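Local coordinates for outer membrane porin protein 32 (Delftia acidovorans, PDB 2FGQ) that forms anion-selective channels across the bacterial outer membrane, working as a homotrimeric porin, here in complex with malate, at residues L6-K19 against E319-F332. Sequence-based numbering, arbitrary orientation.
Sequences LFGIVDTNVAYVNK and ESQTGVQVGIRHAF. With SO4 (sulfate ion), chain F.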
loop_
_atom_site.group_PDB
_atom_site.type_symbol
_atom_site.label_atom_id
_atom_site.label_comp_id
_atom_site.label_asym_id
_atom_site.label_seq_id
_atom_site.Cartn_x
_atom_site.Cartn_y
_atom_site.Cartn_z
ATOM N N LEU A 6 6.059 -10.457 12.711
ATOM C CA LEU A 6 4.939 -9.692 12.219
ATOM C C LEU A 6 4.191 -9.223 13.453
ATOM O O LEU A 6 3.924 -10.015 14.346
ATOM C CB LEU A 6 4.012 -10.587 11.432
ATOM C CG LEU A 6 2.637 -10.015 11.123
ATOM C CD1 LEU A 6 2.800 -9.001 10.040
ATOM C CD2 LEU A 6 1.733 -11.164 10.724
ATOM N N PHE A 7 3.832 -7.954 13.496
ATOM C CA PHE A 7 3.125 -7.418 14.652
ATOM C C PHE A 7 2.133 -6.346 14.218
ATOM O O PHE A 7 2.191 -5.826 13.111
ATOM C CB PHE A 7 4.109 -6.834 15.676
ATOM C CG PHE A 7 4.852 -5.636 15.165
ATOM C CD1 PHE A 7 6.020 -5.790 14.422
ATOM C CD2 PHE A 7 4.383 -4.342 15.434
ATOM C CE1 PHE A 7 6.690 -4.684 13.942
ATOM C CE2 PHE A 7 5.069 -3.228 14.968
ATOM C CZ PHE A 7 6.219 -3.401 14.224
ATOM N N GLY A 8 1.275 -5.935 15.149
ATOM C CA GLY A 8 0.368 -4.862 14.858
ATOM C C GLY A 8 -0.578 -4.577 15.981
ATOM O O GLY A 8 -0.556 -5.210 17.045
ATOM N N ILE A 9 -1.388 -3.562 15.721
ATOM C CA ILE A 9 -2.454 -3.123 16.612
ATOM C C ILE A 9 -3.615 -2.660 15.764
ATOM O O ILE A 9 -3.448 -1.854 14.871
ATOM C CB ILE A 9 -2.037 -1.947 17.571
ATOM C CG1 ILE A 9 -0.783 -2.283 18.365
ATOM C CG2 ILE A 9 -3.197 -1.582 18.472
ATOM C CD1 ILE A 9 -0.298 -1.177 19.278
ATOM N N VAL A 10 -4.814 -3.140 16.083
ATOM C CA VAL A 10 -6.028 -2.536 15.542
ATOM C C VAL A 10 -6.782 -1.911 16.733
ATOM O O VAL A 10 -7.219 -2.615 17.647
ATOM C CB VAL A 10 -6.933 -3.510 14.771
ATOM C CG1 VAL A 10 -8.085 -2.746 14.185
ATOM C CG2 VAL A 10 -6.165 -4.210 13.688
ATOM N N ASP A 11 -6.893 -0.603 16.694
ATOM C CA ASP A 11 -7.555 0.191 17.730
ATOM C C ASP A 11 -8.616 1.007 16.993
ATOM O O ASP A 11 -8.298 1.867 16.159
ATOM C CB ASP A 11 -6.534 1.077 18.442
ATOM C CG ASP A 11 -7.145 1.997 19.452
ATOM O OD1 ASP A 11 -8.272 2.516 19.214
ATOM O OD2 ASP A 11 -6.511 2.288 20.495
ATOM N N THR A 12 -9.882 0.669 17.260
ATOM C CA THR A 12 -11.023 1.292 16.602
ATOM C C THR A 12 -12.038 1.670 17.660
ATOM O O THR A 12 -12.213 0.960 18.653
ATOM C CB THR A 12 -11.582 0.338 15.532
ATOM O OG1 THR A 12 -10.559 0.103 14.573
ATOM C CG2 THR A 12 -12.712 0.939 14.728
ATOM N N ASN A 13 -12.689 2.803 17.429
ATOM C CA ASN A 13 -13.551 3.399 18.450
ATOM C C ASN A 13 -14.809 4.014 17.842
ATOM O O ASN A 13 -14.925 4.215 16.647
ATOM C CB ASN A 13 -12.795 4.460 19.311
ATOM C CG ASN A 13 -12.111 5.536 18.454
ATOM O OD1 ASN A 13 -12.781 6.233 17.664
ATOM N ND2 ASN A 13 -10.785 5.698 18.612
ATOM N N VAL A 14 -15.749 4.327 18.716
ATOM C CA VAL A 14 -16.762 5.321 18.434
ATOM C C VAL A 14 -16.317 6.619 19.118
ATOM O O VAL A 14 -15.770 6.601 20.210
ATOM C CB VAL A 14 -18.165 4.861 18.895
ATOM C CG1 VAL A 14 -19.156 5.955 18.751
ATOM C CG2 VAL A 14 -18.610 3.650 18.086
ATOM N N ALA A 15 -16.561 7.723 18.444
ATOM C CA ALA A 15 -16.177 9.008 18.964
ATOM C C ALA A 15 -17.199 10.089 18.663
ATOM O O ALA A 15 -17.978 9.985 17.738
ATOM C CB ALA A 15 -14.766 9.427 18.491
ATOM N N TYR A 16 -17.154 11.127 19.487
ATOM C CA TYR A 16 -18.048 12.253 19.420
ATOM C C TYR A 16 -17.300 13.511 19.829
ATOM O O TYR A 16 -16.537 13.509 20.797
ATOM C CB TYR A 16 -19.190 12.011 20.396
ATOM C CG TYR A 16 -20.043 13.208 20.733
ATOM C CD1 TYR A 16 -19.706 14.050 21.778
ATOM C CD2 TYR A 16 -21.178 13.491 20.003
ATOM C CE1 TYR A 16 -20.503 15.150 22.102
ATOM C CE2 TYR A 16 -21.993 14.583 20.322
ATOM C CZ TYR A 16 -21.631 15.403 21.360
ATOM O OH TYR A 16 -22.394 16.494 21.668
ATOM N N VAL A 17 -17.558 14.588 19.110
ATOM C CA VAL A 17 -17.227 15.937 19.577
ATOM C C VAL A 17 -18.490 16.802 19.471
ATOM O O VAL A 17 -19.327 16.628 18.595
ATOM C CB VAL A 17 -16.081 16.606 18.814
ATOM C CG1 VAL A 17 -14.734 15.905 19.083
ATOM C CG2 VAL A 17 -16.399 16.698 17.327
ATOM N N ASN A 18 -18.636 17.727 20.405
ATOM C CA ASN A 18 -19.850 18.545 20.426
ATOM C C ASN A 18 -19.858 19.705 19.432
ATOM O O ASN A 18 -20.905 20.240 19.084
ATOM C CB ASN A 18 -20.222 18.962 21.856
ATOM C CG ASN A 18 -19.306 19.998 22.492
ATOM O OD1 ASN A 18 -19.707 20.679 23.503
ATOM N ND2 ASN A 18 -18.139 20.153 21.969
ATOM N N LYS A 19 -18.705 20.090 18.934
ATOM C CA LYS A 19 -18.640 21.132 17.919
ATOM C C LYS A 19 -17.483 20.933 16.966
ATOM O O LYS A 19 -16.400 20.458 17.356
ATOM C CB LYS A 19 -18.521 22.533 18.522
ATOM C CG LYS A 19 -17.876 22.668 19.772
ATOM C CD LYS A 19 -18.155 24.085 20.346
ATOM C CE LYS A 19 -19.237 24.136 21.422
ATOM N NZ LYS A 19 -18.942 25.200 22.446
ATOM N N GLU A 319 -14.079 29.013 21.600
ATOM C CA GLU A 319 -15.054 28.003 21.959
ATOM C C GLU A 319 -14.437 26.895 22.786
ATOM O O GLU A 319 -13.260 26.569 22.631
ATOM C CB GLU A 319 -15.646 27.359 20.705
ATOM C CG GLU A 319 -16.562 28.254 19.896
ATOM C CD GLU A 319 -17.861 28.562 20.604
ATOM O OE1 GLU A 319 -18.524 27.634 21.099
ATOM O OE2 GLU A 319 -18.203 29.752 20.685
ATOM N N SER A 320 -15.248 26.296 23.647
ATOM C CA SER A 320 -14.858 25.117 24.371
ATOM C C SER A 320 -15.441 23.938 23.603
ATOM O O SER A 320 -16.542 24.023 23.057
ATOM C CB SER A 320 -15.445 25.130 25.777
ATOM O OG SER A 320 -14.880 26.188 26.546
ATOM N N GLN A 321 -14.727 22.829 23.600
ATOM C CA GLN A 321 -15.163 21.611 22.926
ATOM C C GLN A 321 -15.020 20.422 23.877
ATOM O O GLN A 321 -14.055 20.301 24.613
ATOM C CB GLN A 321 -14.295 21.405 21.709
ATOM C CG GLN A 321 -14.775 20.352 20.724
ATOM C CD GLN A 321 -13.668 19.940 19.731
ATOM O OE1 GLN A 321 -13.928 19.675 18.533
ATOM N NE2 GLN A 321 -12.456 19.883 20.229
ATOM N N THR A 322 -16.011 19.544 23.852
ATOM C CA THR A 322 -15.985 18.315 24.596
ATOM C C THR A 322 -15.925 17.157 23.625
ATOM O O THR A 322 -16.605 17.157 22.607
ATOM C CB THR A 322 -17.259 18.218 25.453
ATOM O OG1 THR A 322 -17.328 19.366 26.312
ATOM C CG2 THR A 322 -17.214 17.039 26.400
ATOM N N GLY A 323 -15.151 16.154 23.981
ATOM C CA GLY A 323 -15.045 14.952 23.164
ATOM C C GLY A 323 -15.009 13.695 23.982
ATOM O O GLY A 323 -14.615 13.684 25.151
ATOM N N VAL A 324 -15.443 12.615 23.350
ATOM C CA VAL A 324 -15.490 11.299 23.967
ATOM C C VAL A 324 -15.027 10.282 22.911
ATOM O O VAL A 324 -15.392 10.390 21.729
ATOM C CB VAL A 324 -16.956 10.918 24.371
ATOM C CG1 VAL A 324 -16.967 9.581 25.099
ATOM C CG2 VAL A 324 -17.560 11.987 25.189
ATOM N N GLN A 325 -14.289 9.268 23.357
ATOM C CA GLN A 325 -13.908 8.114 22.511
ATOM C C GLN A 325 -14.078 6.883 23.370
ATOM O O GLN A 325 -13.624 6.860 24.528
ATOM C CB GLN A 325 -12.426 8.142 22.110
ATOM C CG GLN A 325 -12.037 9.107 21.112
ATOM C CD GLN A 325 -10.546 9.079 20.820
ATOM O OE1 GLN A 325 -9.746 9.066 21.757
ATOM N NE2 GLN A 325 -10.181 9.117 19.545
ATOM N N VAL A 326 -14.712 5.862 22.829
ATOM C CA VAL A 326 -14.817 4.579 23.510
ATOM C C VAL A 326 -14.490 3.515 22.460
ATOM O O VAL A 326 -15.077 3.515 21.401
ATOM C CB VAL A 326 -16.238 4.359 24.055
ATOM C CG1 VAL A 326 -16.419 2.962 24.608
ATOM C CG2 VAL A 326 -16.559 5.386 25.163
ATOM N N GLY A 327 -13.605 2.604 22.797
ATOM C CA GLY A 327 -13.071 1.695 21.793
ATOM C C GLY A 327 -12.422 0.448 22.344
ATOM O O GLY A 327 -12.465 0.152 23.536
ATOM N N ILE A 328 -11.842 -0.307 21.417
ATOM C CA ILE A 328 -11.136 -1.535 21.705
ATOM C C ILE A 328 -9.782 -1.419 21.035
ATOM O O ILE A 328 -9.660 -0.931 19.899
ATOM C CB ILE A 328 -11.933 -2.778 21.195
ATOM C CG1 ILE A 328 -11.176 -4.089 21.482
ATOM C CG2 ILE A 328 -12.272 -2.722 19.730
ATOM C CD1 ILE A 328 -12.013 -5.345 21.327
ATOM N N ARG A 329 -8.771 -1.898 21.746
ATOM C CA ARG A 329 -7.431 -1.996 21.186
ATOM C C ARG A 329 -7.017 -3.459 21.236
ATOM O O ARG A 329 -7.031 -4.079 22.299
ATOM C CB ARG A 329 -6.498 -1.144 22.042
ATOM C CG ARG A 329 -5.049 -1.363 21.743
ATOM C CD ARG A 329 -4.388 -1.870 23.034
ATOM N NE ARG A 329 -3.960 -0.664 23.514
ATOM C CZ ARG A 329 -3.659 -0.199 24.754
ATOM N NH1 ARG A 329 -3.735 -0.829 25.956
ATOM N NH2 ARG A 329 -3.216 1.038 24.748
ATOM N N HIS A 330 -6.622 -4.009 20.099
ATOM C CA HIS A 330 -6.205 -5.396 20.009
ATOM C C HIS A 330 -4.821 -5.440 19.363
ATOM O O HIS A 330 -4.655 -5.093 18.185
ATOM C CB HIS A 330 -7.160 -6.239 19.202
ATOM C CG HIS A 330 -6.759 -7.664 19.171
ATOM N ND1 HIS A 330 -6.305 -8.312 18.038
ATOM C CD2 HIS A 330 -6.679 -8.560 20.175
ATOM C CE1 HIS A 330 -5.985 -9.562 18.366
ATOM N NE2 HIS A 330 -6.232 -9.742 19.644
ATOM N N ALA A 331 -3.861 -5.903 20.135
ATOM C CA ALA A 331 -2.474 -6.069 19.665
ATOM C C ALA A 331 -2.259 -7.498 19.226
ATOM O O ALA A 331 -2.857 -8.419 19.780
ATOM C CB ALA A 331 -1.493 -5.732 20.780
ATOM N N PHE A 332 -1.372 -7.680 18.245
ATOM C CA PHE A 332 -1.008 -9.012 17.795
ATOM C C PHE A 332 0.465 -9.071 17.425
ATOM O O PHE A 332 1.138 -8.036 17.288
ATOM C CB PHE A 332 -1.900 -9.464 16.644
ATOM C CG PHE A 332 -1.878 -8.563 15.438
ATOM C CD1 PHE A 332 -0.980 -8.786 14.392
ATOM C CD2 PHE A 332 -2.760 -7.515 15.312
ATOM C CE1 PHE A 332 -0.963 -7.969 13.277
ATOM C CE2 PHE A 332 -2.725 -6.690 14.193
ATOM C CZ PHE A 332 -1.800 -6.939 13.171
ATOM O OXT PHE A 332 0.968 -10.205 17.313
HETATM S S SO4 F . -1.913 2.174 28.167
HETATM O O1 SO4 F . -2.572 0.898 28.478
HETATM O O2 SO4 F . -2.135 3.131 29.261
HETATM O O3 SO4 F . -0.467 1.938 28.056
HETATM O O4 SO4 F . -2.420 2.723 26.904
HETATM O O HOH W 1 3.718 -10.205 17.216
HETATM O O HOH W 2 1.721 -11.704 14.602
HETATM O O HOH W 3 -11.659 8.786 17.106
#
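The ring of Phe-332 lies with one face over the backbone of Gly-8: the Gly-8 CA sits 3.7 Å from the Phe-332 ring centroid and 21° off the ring normal, which meets the criterion for a CH-pi contact. The ring folds back over the strand because Phe-332 CG stands between its own N and carbonyl carbon (chi1 58°). With no side chain at Gly-8, Phe-332 CZ comes to 3.4 Å from Gly-8 CA, while Val-10 CG2 meets the ring edge near its plane; Phe-55 of a second subunit stacks on the ring as well. Phe-332 OXT is linked to Leu-6 O by two bridging waters, each donating to both oxygens. From Gly-8 to Tyr-16, paired N-H...O bonds join antiparallel strands, and this first-to-last pairing closes the 16-stranded porin barrel. On the face bearing Ile-9 and Asp-11, Arg-329 runs alongside Ile-9, its CG 3.8 Å from Ile-9 CG2. The Arg-329 guanidinium is turned 78° from the Asp-11 carboxylate, whose oxygens are bound instead by Tyr-289 and backbone N-H groups of Gly-33, Ala-34 and Ser-35. The guanidinium edge meets a sulfate, probably from the crystallisation liquor, with Arg-329 NH2 2.8 Å from its O4 and NH1 a longer 3.3 Å from O1; Lys-256 also binds this ion. A water donates to Asn-13 OD1 and accepts from Gln-325 NE2, while Asn-13 ND2 bonds to the Tyr-289 hydroxyl and Gln-325 OE1 accepts from Ile-112 N-H. Beyond the strand, Lys-19 crosses Glu-319 at about a right angle; its chain, bent at chi3 and chi4, delivers NZ to Ser-320 O at 2.7 Å and to Glu-319 OE1 at 2.8 Å, the latter a salt bridge. A methionine in place of Lys-19 would probably leave the Glu-319 carboxylate without this opposite charge and Ser-320 O without this donor.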